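Local coordinates for protein phosphoserine phosphatase RsbX (Bacillus subtilis, PDB 3W40) that dephosphorylates the phosphoserine protein RsbS and so acts as a negative regulator of the general stress factor sigma-B, at residues Glu5-Ile10 against Ala33-Leu38; Cys40-Gly45 against Asp190-Leu195; Gly108-Ile113 against Ile153-Leu158. All coordinates share one frame; numbering follows the deposited sequence. Where two conformers were deposited one is given.

Contact 1. Residues Glu5-Ile10 against Ala33-Leu38; sequences EENEHI and ADDKEL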
loop_
_atom_site.group_PDB
_atom_site.type_symbol
_atom_site.label_atom_id
_atom_site.label_comp_id
_atom_site.label_asym_id
_atom_site.label_seq_id
_atom_site.Cartn_x
_atom_site.Cartn_y
_atom_site.Cartn_z
ATOM N N GLU A 5 8.650 -10.449 6.047
ATOM C CA GLU A 5 8.165 -10.836 7.377
ATOM C C GLU A 5 7.189 -11.980 7.208
ATOM O O GLU A 5 6.619 -12.168 6.099
ATOM C CB GLU A 5 7.498 -9.676 8.148
ATOM C CG GLU A 5 8.356 -8.417 8.427
ATOM C CD GLU A 5 9.585 -8.624 9.354
ATOM O OE1 GLU A 5 9.713 -9.714 9.973
ATOM O OE2 GLU A 5 10.428 -7.702 9.455
ATOM N N GLU A 6 7.020 -12.779 8.255
ATOM C CA GLU A 6 6.081 -13.901 8.185
ATOM C C GLU A 6 5.604 -14.219 9.559
ATOM O O GLU A 6 6.389 -14.208 10.502
ATOM C CB GLU A 6 6.757 -15.118 7.551
ATOM C CG GLU A 6 5.763 -16.283 7.377
ATOM C CD GLU A 6 6.311 -17.481 6.593
ATOM O OE1 GLU A 6 7.444 -17.392 6.109
ATOM O OE2 GLU A 6 5.590 -18.531 6.421
ATOM N N ASN A 7 4.351 -14.635 9.622
ATOM C CA ASN A 7 3.808 -15.255 10.818
ATOM C C ASN A 7 2.829 -16.338 10.382
ATOM O O ASN A 7 2.819 -16.748 9.234
ATOM C CB ASN A 7 3.211 -14.265 11.846
ATOM C CG ASN A 7 1.985 -13.535 11.336
ATOM O OD1 ASN A 7 1.319 -13.956 10.371
ATOM N ND2 ASN A 7 1.662 -12.439 12.005
ATOM N N GLU A 8 1.993 -16.836 11.270
ATOM C CA GLU A 8 1.166 -17.976 10.899
ATOM C C GLU A 8 0.104 -17.558 9.867
ATOM O O GLU A 8 -0.535 -18.427 9.241
ATOM C CB GLU A 8 0.493 -18.545 12.185
ATOM C CG GLU A 8 1.448 -19.366 13.128
ATOM C CD GLU A 8 0.903 -19.542 14.549
ATOM O OE1 GLU A 8 0.712 -18.506 15.270
ATOM O OE2 GLU A 8 0.676 -20.707 14.947
ATOM N N HIS A 9 -0.203 -16.263 9.815
ATOM C CA HIS A 9 -1.380 -15.804 9.098
ATOM C C HIS A 9 -1.093 -15.091 7.812
ATOM O O HIS A 9 -1.985 -14.941 6.971
ATOM C CB HIS A 9 -2.185 -14.863 9.993
ATOM C CG HIS A 9 -2.590 -15.494 11.262
ATOM N ND1 HIS A 9 -3.507 -16.519 11.282
ATOM C CD2 HIS A 9 -2.122 -15.347 12.518
ATOM C CE1 HIS A 9 -3.627 -16.940 12.528
ATOM N NE2 HIS A 9 -2.800 -16.243 13.293
ATOM N N ILE A 10 0.117 -14.570 7.698
ATOM C CA ILE A 10 0.497 -13.830 6.506
ATOM C C ILE A 10 1.985 -13.883 6.306
ATOM O O ILE A 10 2.748 -13.991 7.264
ATOM C CB ILE A 10 0.070 -12.306 6.633
ATOM C CG1 ILE A 10 0.081 -11.584 5.256
ATOM C CG2 ILE A 10 0.878 -11.605 7.752
ATOM C CD1 ILE A 10 -0.449 -10.213 5.313
ATOM N N ALA A 33 2.558 -6.399 11.466
ATOM C CA ALA A 33 1.699 -7.557 11.672
ATOM C C ALA A 33 2.000 -8.141 13.066
ATOM O O ALA A 33 3.169 -8.168 13.483
ATOM C CB ALA A 33 1.944 -8.632 10.581
ATOM N N ASP A 34 0.968 -8.536 13.789
ATOM C CA ASP A 34 1.133 -9.353 14.997
ATOM C C ASP A 34 0.274 -10.605 14.794
ATOM O O ASP A 34 -0.209 -10.843 13.682
ATOM C CB ASP A 34 0.824 -8.557 16.289
ATOM C CG ASP A 34 -0.603 -8.104 16.409
ATOM O OD1 ASP A 34 -1.539 -8.604 15.747
ATOM O OD2 ASP A 34 -0.814 -7.230 17.285
ATOM N N ASP A 35 0.028 -11.385 15.826
ATOM C CA ASP A 35 -0.675 -12.628 15.617
ATOM C C ASP A 35 -2.134 -12.404 15.308
ATOM O O ASP A 35 -2.835 -13.329 14.868
ATOM C CB ASP A 35 -0.560 -13.526 16.825
ATOM C CG ASP A 35 0.883 -13.915 17.130
ATOM O OD1 ASP A 35 1.690 -14.080 16.189
ATOM O OD2 ASP A 35 1.219 -14.080 18.321
ATOM N N LYS A 36 -2.615 -11.191 15.563
ATOM C CA LYS A 36 -4.039 -10.924 15.392
ATOM C C LYS A 36 -4.425 -10.045 14.198
ATOM O O LYS A 36 -5.512 -10.208 13.639
ATOM C CB LYS A 36 -4.597 -10.278 16.643
ATOM C CG LYS A 36 -4.593 -11.225 17.863
ATOM C CD LYS A 36 -4.787 -10.495 19.225
ATOM C CE LYS A 36 -6.146 -9.766 19.370
ATOM N NZ LYS A 36 -6.495 -9.417 20.803
ATOM N N GLU A 37 -3.572 -9.093 13.838
ATOM C CA GLU A 37 -3.926 -8.160 12.805
ATOM C C GLU A 37 -2.731 -7.574 12.084
ATOM O O GLU A 37 -1.580 -7.706 12.516
ATOM C CB GLU A 37 -4.755 -7.043 13.405
ATOM C CG GLU A 37 -4.040 -6.224 14.369
ATOM C CD GLU A 37 -5.013 -5.372 15.213
ATOM O OE1 GLU A 37 -6.113 -5.019 14.735
ATOM O OE2 GLU A 37 -4.683 -5.049 16.370
ATOM N N LEU A 38 -3.032 -7.009 10.918
ATOM C CA LEU A 38 -2.051 -6.337 10.091
ATOM C C LEU A 38 -2.524 -4.931 9.904
ATOM O O LEU A 38 -3.703 -4.711 9.691
ATOM C CB LEU A 38 -1.987 -6.972 8.707
ATOM C CG LEU A 38 -1.148 -6.268 7.623
ATOM C CD1 LEU A 38 0.341 -6.530 7.876
ATOM C CD2 LEU A 38 -1.462 -6.565 6.120
HETATM O O HOH W 1 2.978 -12.178 14.713
HETATM O O HOH W 2 1.322 -15.875 14.037
#

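Contact 2. Residues Cys40-Gly45 against Asp190-Leu195; sequences CAVADG and DLTYIL. With MG (magnesium ion), chain C.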
loop_
_atom_site.group_PDB
_atom_site.type_symbol
_atom_site.label_atom_id
_atom_site.label_comp_id
_atom_site.label_asym_id
_atom_site.label_seq_id
_atom_site.Cartn_x
_atom_site.Cartn_y
_atom_site.Cartn_z
ATOM N N CYS A 40 -1.136 -1.767 7.237
ATOM C CA CYS A 40 -0.118 -1.246 6.319
ATOM C C CYS A 40 -0.613 -0.106 5.519
ATOM O O CYS A 40 -1.807 0.142 5.399
ATOM C CB CYS A 40 0.485 -2.295 5.423
ATOM S SG CYS A 40 -0.634 -3.027 4.302
ATOM N N ALA A 41 0.322 0.665 5.044
ATOM C CA ALA A 41 -0.024 1.826 4.265
ATOM C C ALA A 41 1.096 2.149 3.327
ATOM O O ALA A 41 2.268 1.882 3.642
ATOM C CB ALA A 41 -0.300 3.000 5.183
ATOM N N VAL A 42 0.737 2.740 2.190
ATOM C CA VAL A 42 1.708 3.199 1.172
ATOM C C VAL A 42 1.269 4.578 0.775
ATOM O O VAL A 42 0.070 4.803 0.571
ATOM C CB VAL A 42 1.793 2.215 -0.073
ATOM C CG1 VAL A 42 2.603 2.746 -1.162
ATOM C CG2 VAL A 42 2.303 0.797 0.399
ATOM N N ALA A 43 2.219 5.494 0.623
ATOM C CA ALA A 43 1.888 6.866 0.260
ATOM C C ALA A 43 2.922 7.418 -0.676
ATOM O O ALA A 43 4.073 7.003 -0.610
ATOM C CB ALA A 43 1.788 7.768 1.499
ATOM N N ASP A 44 2.527 8.343 -1.531
ATOM C CA ASP A 44 3.405 8.957 -2.538
ATOM C C ASP A 44 3.204 10.480 -2.409
ATOM O O ASP A 44 2.096 10.988 -2.685
ATOM C CB ASP A 44 3.045 8.408 -3.941
ATOM C CG ASP A 44 3.942 8.978 -5.068
ATOM O OD1 ASP A 44 4.737 9.926 -4.797
ATOM O OD2 ASP A 44 3.829 8.518 -6.247
ATOM N N GLY A 45 4.221 11.175 -1.906
ATOM C CA GLY A 45 4.074 12.620 -1.680
ATOM C C GLY A 45 4.040 13.416 -2.984
ATOM O O GLY A 45 4.690 13.055 -3.974
ATOM N N ASP A 190 10.167 6.875 -8.214
ATOM C CA ASP A 190 10.193 6.030 -6.988
ATOM C C ASP A 190 9.189 4.895 -7.136
ATOM O O ASP A 190 8.113 5.113 -7.671
ATOM C CB ASP A 190 9.783 6.854 -5.792
ATOM C CG ASP A 190 10.739 8.031 -5.523
ATOM O OD1 ASP A 190 11.956 7.949 -5.790
ATOM O OD2 ASP A 190 10.260 9.073 -5.026
ATOM N N LEU A 191 9.548 3.698 -6.649
ATOM C CA LEU A 191 8.690 2.532 -6.852
ATOM C C LEU A 191 8.616 1.848 -5.498
ATOM O O LEU A 191 9.660 1.443 -4.967
ATOM C CB LEU A 191 9.330 1.659 -7.935
ATOM C CG LEU A 191 8.519 0.480 -8.501
ATOM C CD1 LEU A 191 9.107 -0.028 -9.788
ATOM C CD2 LEU A 191 8.348 -0.685 -7.549
ATOM N N THR A 192 7.397 1.702 -4.977
ATOM C CA THR A 192 7.153 1.045 -3.692
ATOM C C THR A 192 6.022 0.065 -3.828
ATOM O O THR A 192 5.009 0.398 -4.437
ATOM C CB THR A 192 6.783 2.045 -2.601
ATOM O OG1 THR A 192 7.814 3.028 -2.487
ATOM C CG2 THR A 192 6.634 1.392 -1.238
ATOM N N TYR A 193 6.196 -1.166 -3.322
ATOM C CA TYR A 193 5.060 -2.075 -3.226
ATOM C C TYR A 193 5.149 -2.934 -1.993
ATOM O O TYR A 193 6.204 -3.161 -1.453
ATOM C CB TYR A 193 4.872 -2.907 -4.496
ATOM C CG TYR A 193 5.995 -3.832 -4.913
ATOM C CD1 TYR A 193 6.197 -5.086 -4.283
ATOM C CD2 TYR A 193 6.849 -3.480 -5.947
ATOM C CE1 TYR A 193 7.213 -5.908 -4.713
ATOM C CE2 TYR A 193 7.815 -4.314 -6.427
ATOM C CZ TYR A 193 8.036 -5.537 -5.776
ATOM O OH TYR A 193 9.050 -6.351 -6.231
ATOM N N ILE A 194 3.960 -3.368 -1.558
ATOM C CA ILE A 194 3.841 -4.293 -0.480
ATOM C C ILE A 194 3.060 -5.488 -1.013
ATOM O O ILE A 194 1.999 -5.316 -1.587
ATOM C CB ILE A 194 3.091 -3.675 0.707
ATOM C CG1 ILE A 194 3.872 -2.473 1.299
ATOM C CG2 ILE A 194 2.887 -4.763 1.777
ATOM C CD1 ILE A 194 3.130 -1.866 2.516
ATOM N N LEU A 195 3.654 -6.665 -0.905
ATOM C CA LEU A 195 3.011 -7.954 -1.217
ATOM C C LEU A 195 2.586 -8.678 0.029
ATOM O O LEU A 195 3.373 -8.705 0.992
ATOM C CB LEU A 195 3.942 -8.841 -1.982
ATOM C CG LEU A 195 4.345 -8.350 -3.397
ATOM C CD1 LEU A 195 5.564 -9.169 -3.910
ATOM C CD2 LEU A 195 3.174 -8.471 -4.369
HETATM MG MG MG C . 5.160 8.278 -7.877
HETATM O O HOH W 3 6.547 9.685 -7.225
HETATM O O HOH W 4 6.026 6.759 -6.773
HETATM O O HOH W 5 4.306 9.961 -8.891
#

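Contact 3. Residues Gly108-Ile113 against Ile153-Leu158; sequences GNVRFI and IHTDGL. With MG (magnesium ion), chain C.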
loop_
_atom_site.group_PDB
_atom_site.type_symbol
_atom_site.label_atom_id
_atom_site.label_comp_id
_atom_site.label_asym_id
_atom_site.label_seq_id
_atom_site.Cartn_x
_atom_site.Cartn_y
_atom_site.Cartn_z
ATOM N N GLY A 108 -6.301 8.797 -4.241
ATOM C CA GLY A 108 -5.239 9.035 -5.187
ATOM C C GLY A 108 -4.896 7.780 -5.955
ATOM O O GLY A 108 -5.802 6.898 -6.128
ATOM N N ASN A 109 -3.652 7.667 -6.399
ATOM C CA ASN A 109 -3.226 6.744 -7.414
ATOM C C ASN A 109 -2.354 5.624 -6.870
ATOM O O ASN A 109 -1.732 4.934 -7.680
ATOM C CB ASN A 109 -2.567 7.431 -8.570
ATOM C CG ASN A 109 -1.210 8.035 -8.260
ATOM O OD1 ASN A 109 -0.548 8.437 -9.204
ATOM N ND2 ASN A 109 -0.798 8.112 -6.996
ATOM N N VAL A 110 -2.365 5.377 -5.549
ATOM C CA VAL A 110 -1.719 4.213 -4.995
ATOM C C VAL A 110 -2.708 3.081 -5.129
ATOM O O VAL A 110 -3.849 3.224 -4.727
ATOM C CB VAL A 110 -1.329 4.467 -3.499
ATOM C CG1 VAL A 110 -0.734 3.231 -2.930
ATOM C CG2 VAL A 110 -0.330 5.583 -3.415
ATOM N N ARG A 111 -2.348 2.004 -5.787
ATOM C CA ARG A 111 -3.304 0.978 -6.178
ATOM C C ARG A 111 -3.258 -0.257 -5.236
ATOM O O ARG A 111 -2.230 -0.585 -4.645
ATOM C CB ARG A 111 -2.933 0.456 -7.580
ATOM C CG ARG A 111 -2.948 1.523 -8.678
ATOM C CD ARG A 111 -4.199 2.409 -8.616
ATOM N NE ARG A 111 -5.405 1.632 -8.989
ATOM C CZ ARG A 111 -5.833 1.396 -10.243
ATOM N NH1 ARG A 111 -5.201 1.922 -11.295
ATOM N NH2 ARG A 111 -6.937 0.662 -10.441
ATOM N N PHE A 112 -4.380 -0.926 -5.138
ATOM C CA PHE A 112 -4.510 -2.179 -4.305
ATOM C C PHE A 112 -5.249 -3.206 -5.112
ATOM O O PHE A 112 -6.266 -2.908 -5.706
ATOM C CB PHE A 112 -5.296 -1.840 -3.007
ATOM C CG PHE A 112 -5.695 -3.016 -2.147
ATOM C CD1 PHE A 112 -4.770 -3.977 -1.751
ATOM C CD2 PHE A 112 -6.963 -3.070 -1.625
ATOM C CE1 PHE A 112 -5.125 -5.007 -0.887
ATOM C CE2 PHE A 112 -7.343 -4.072 -0.774
ATOM C CZ PHE A 112 -6.393 -5.078 -0.411
ATOM N N ILE A 113 -4.659 -4.377 -5.166
ATOM C CA ILE A 113 -5.343 -5.510 -5.827
ATOM C C ILE A 113 -5.226 -6.733 -4.931
ATOM O O ILE A 113 -4.141 -7.085 -4.479
ATOM C CB ILE A 113 -4.625 -5.876 -7.142
ATOM C CG1 ILE A 113 -4.528 -4.646 -8.086
ATOM C CG2 ILE A 113 -5.313 -7.064 -7.797
ATOM C CD1 ILE A 113 -3.278 -3.723 -7.940
ATOM N N ILE A 153 -0.126 -3.696 -2.844
ATOM C CA ILE A 153 -0.373 -2.288 -2.792
ATOM C C ILE A 153 0.849 -1.613 -3.421
ATOM O O ILE A 153 1.960 -1.930 -3.006
ATOM C CB ILE A 153 -0.562 -1.727 -1.344
ATOM C CG1 ILE A 153 -1.709 -2.456 -0.611
ATOM C CG2 ILE A 153 -0.775 -0.184 -1.439
ATOM C CD1 ILE A 153 -1.764 -2.162 0.920
ATOM N N HIS A 154 0.660 -0.715 -4.409
ATOM C CA HIS A 154 1.830 -0.161 -5.068
ATOM C C HIS A 154 1.629 1.300 -5.479
ATOM O O HIS A 154 0.499 1.716 -5.793
ATOM C CB HIS A 154 2.233 -1.012 -6.273
ATOM C CG HIS A 154 1.284 -0.971 -7.435
ATOM N ND1 HIS A 154 1.290 0.046 -8.375
ATOM C CD2 HIS A 154 0.322 -1.845 -7.831
ATOM C CE1 HIS A 154 0.414 -0.241 -9.323
ATOM N NE2 HIS A 154 -0.205 -1.362 -9.003
ATOM N N THR A 155 2.736 2.074 -5.469
ATOM C CA THR A 155 2.723 3.413 -5.977
ATOM C C THR A 155 2.750 3.373 -7.507
ATOM O O THR A 155 3.012 2.350 -8.173
ATOM C CB THR A 155 3.862 4.276 -5.404
ATOM O OG1 THR A 155 5.098 3.699 -5.780
ATOM C CG2 THR A 155 3.683 4.389 -3.954
ATOM N N ASP A 156 2.578 4.556 -8.053
ATOM C CA ASP A 156 2.563 4.730 -9.525
ATOM C C ASP A 156 3.890 4.495 -10.222
ATOM O O ASP A 156 3.931 4.404 -11.427
ATOM C CB ASP A 156 1.954 6.053 -9.947
ATOM C CG ASP A 156 2.746 7.258 -9.441
ATOM O OD1 ASP A 156 3.800 7.112 -8.784
ATOM O OD2 ASP A 156 2.352 8.409 -9.813
ATOM N N GLY A 157 4.968 4.355 -9.455
ATOM C CA GLY A 157 6.245 3.952 -10.036
ATOM C C GLY A 157 6.231 2.529 -10.589
ATOM O O GLY A 157 7.088 2.207 -11.423
ATOM N N LEU A 158 5.250 1.704 -10.153
ATOM C CA LEU A 158 5.143 0.336 -10.686
ATOM C C LEU A 158 4.044 0.327 -11.722
ATOM O O LEU A 158 2.900 0.603 -11.380
ATOM C CB LEU A 158 4.825 -0.618 -9.553
ATOM C CG LEU A 158 4.682 -2.086 -10.009
ATOM C CD1 LEU A 158 5.963 -2.702 -10.526
ATOM C CD2 LEU A 158 4.147 -2.940 -8.889
HETATM MG MG MG C . 5.160 8.278 -7.877
HETATM O O HOH W 6 -0.227 3.004 -8.462
HETATM O O HOH W 5 4.306 9.961 -8.891
HETATM O O HOH W 3 6.547 9.685 -7.225
HETATM O O HOH W 4 6.026 6.759 -6.773
#

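Contact 1. Residues Glu5-Ile10 against Ala33-Leu38
Asp35 OD1 is gripped by two waters that tie it to the turn of Glu5-Ile10. One water donates to Asp35 OD1 and accepts from Asn7 ND2, at 2.7 and 3.0 Å. The second also donates to Asp35 OD1, at 2.8 Å. It donates to Glu8 OE1 as well and accepts from Glu8 N. Asp35 OD1 and Glu8 OE1 lie 4.6 Å apart and share this water, which probably eases the repulsion between the two carboxylates.

Asn7 and Asp34 play the same part in their own turns. Each forms an Asx turn with its OD1. Asn7 OD1 takes the backbone N of Ile10 nearly along the C=O axis and that of His9 from above the carbonyl plane. Asp34 OD1 takes Glu37 N and Lys36 N in a similar way. Asn7 has CG between its backbone N and carbonyl carbon (chi1 66°). This folds OD1 back over its own turn and turns ND2 to the other segment, where it lies 3.0 Å from Asp34 O.

His9 sets its CD2 3.2 Å from Asp35 O. Its ring also meets the ring of Phe97, with the two planes nearly parallel. Deeper in, Ile10 CD1 touches Leu38 CD2 at 3.9 Å, the two side chains crossing at about a right angle. Phe97 and Phe151 pack on both.

Two hairpin turns, joining strand 2-6 to 10-17 and strand 27-33 to 37-45, therefore meet at the rim of the two-sheet sandwich. Waters carry much of the polar part of the join near the surface, while Ile10 and Leu38 close it beneath.

Contact 2. Residues Cys40-Gly45 against Asp190-Leu195
Val42 and Ile194 meet in the core of the beta-sandwich of the PPM (PP2C-type) phosphatase fold. Strands 40-45 and 191-195 belong to different sheets. Their axes come within 8.1 Å and run nearly antiparallel, at 165°. No hydrogen bond joins them; side chains fill the space between the sheets.

The apolar contacts centre on Ile194. Its CG1 stands anti to the carbonyl carbon (chi1 -63°) and the chain is extended beyond, which carries CD1 across to strand 40-45. There CD1 lies 3.5 Å from Val42 CG2 and 4.0 Å from Cys40 CB. Val42 and Ile194 lie alongside, pointing opposite ways. The other branch of Val42, CG1, lies 4.3 Å from Thr192 CG2. Ile153 closes the packing beside Cys40 and Val42, and Met31 beside Cys40 and Ile194.

The polar groups look elsewhere. Thr192 turns its methyl to Val42, while OG1 is hydrogen-bonded to Asp27 and Gln16. Asp190 is held by a salt bridge to Lys22 and by the backbone N atoms of Gly26 and Lys19.

Metal binding takes over at one end of the sandwich. Asp44, together with Asp156 and Asp189, binds a magnesium ion whose other three ligands are waters. One of these waters donates to Asp190 O, just before strand 191-195, at 2.8 Å. Asp44 divides its carboxylate: OD2 binds magnesium at 2.1 Å, while OD1 lies 3.0 Å from another metal-bound water, a possible donor.

Contact 3. Residues Gly108-Ile113 against Ile153-Leu158
His154 has CG between its backbone N and carbonyl carbon (chi1 69°), which swings the imidazole under Arg111 CB, placed there by the strand pairing. Arg111 has CG anti to its carbonyl carbon (chi1 -60°), alongside the ring near CE1. Arg111 CB rests over one face of the imidazole, 3.9 Å from the ring centroid, in a CH-pi contact. Leu158 CD2 sits over the opposite face, toward its rim. His154 ND1 donates to Thr155 O at 2.9 Å, almost straight at 176° and in the ring plane. Leu158 N reaches the same oxygen from the other side of the carbonyl plane, closing a type I turn. The ring is thus clamped on both faces and fixed in rotation.

The backbones form an antiparallel pair. Arg111 N bonds His154 O, and His154 N bonds Arg111 O, both at 2.9 Å. On the other face of the sheet Ile153 CG1 touches Phe112 CD1 at 3.6 Å. Its CG2 meets Val110 CG1. A water donates to both Asn109 O and His154 O where the strands part.

Beyond the pair, Asp156 OD1 binds the magnesium ion at 2.0 Å, and Asp156 OD2 accepts from a metal-bound water.

In the sheet, strand 150-154 lies between 111-115 and 191-198. Val110, Phe112 and Ile153 face strands 37-45 and 88-96 of the second sheet, while His154 packs on Tyr193 of strand 191-198.

The three contacts mark out the two-sheet sandwich from rim to metal site. Both segments of contact 1 precede those of contact 2, and both segments of contact 3 lie in the chain between the two of contact 2. Contacts 1 and 2 share strand 37-45, yet their centres lie about 19 Å apart. Centre to centre, contact 3 is about 22 Å from contact 1 but only about 7 Å from contact 2. Those two touch: strands 150-154 and 191-198 are neighbours in one sheet, and Asp44 and Asp156 bind the same magnesium ion. Contacts 2 and 3 thus join the sandwich core to the metal site, while contact 1 joins hairpins far from it.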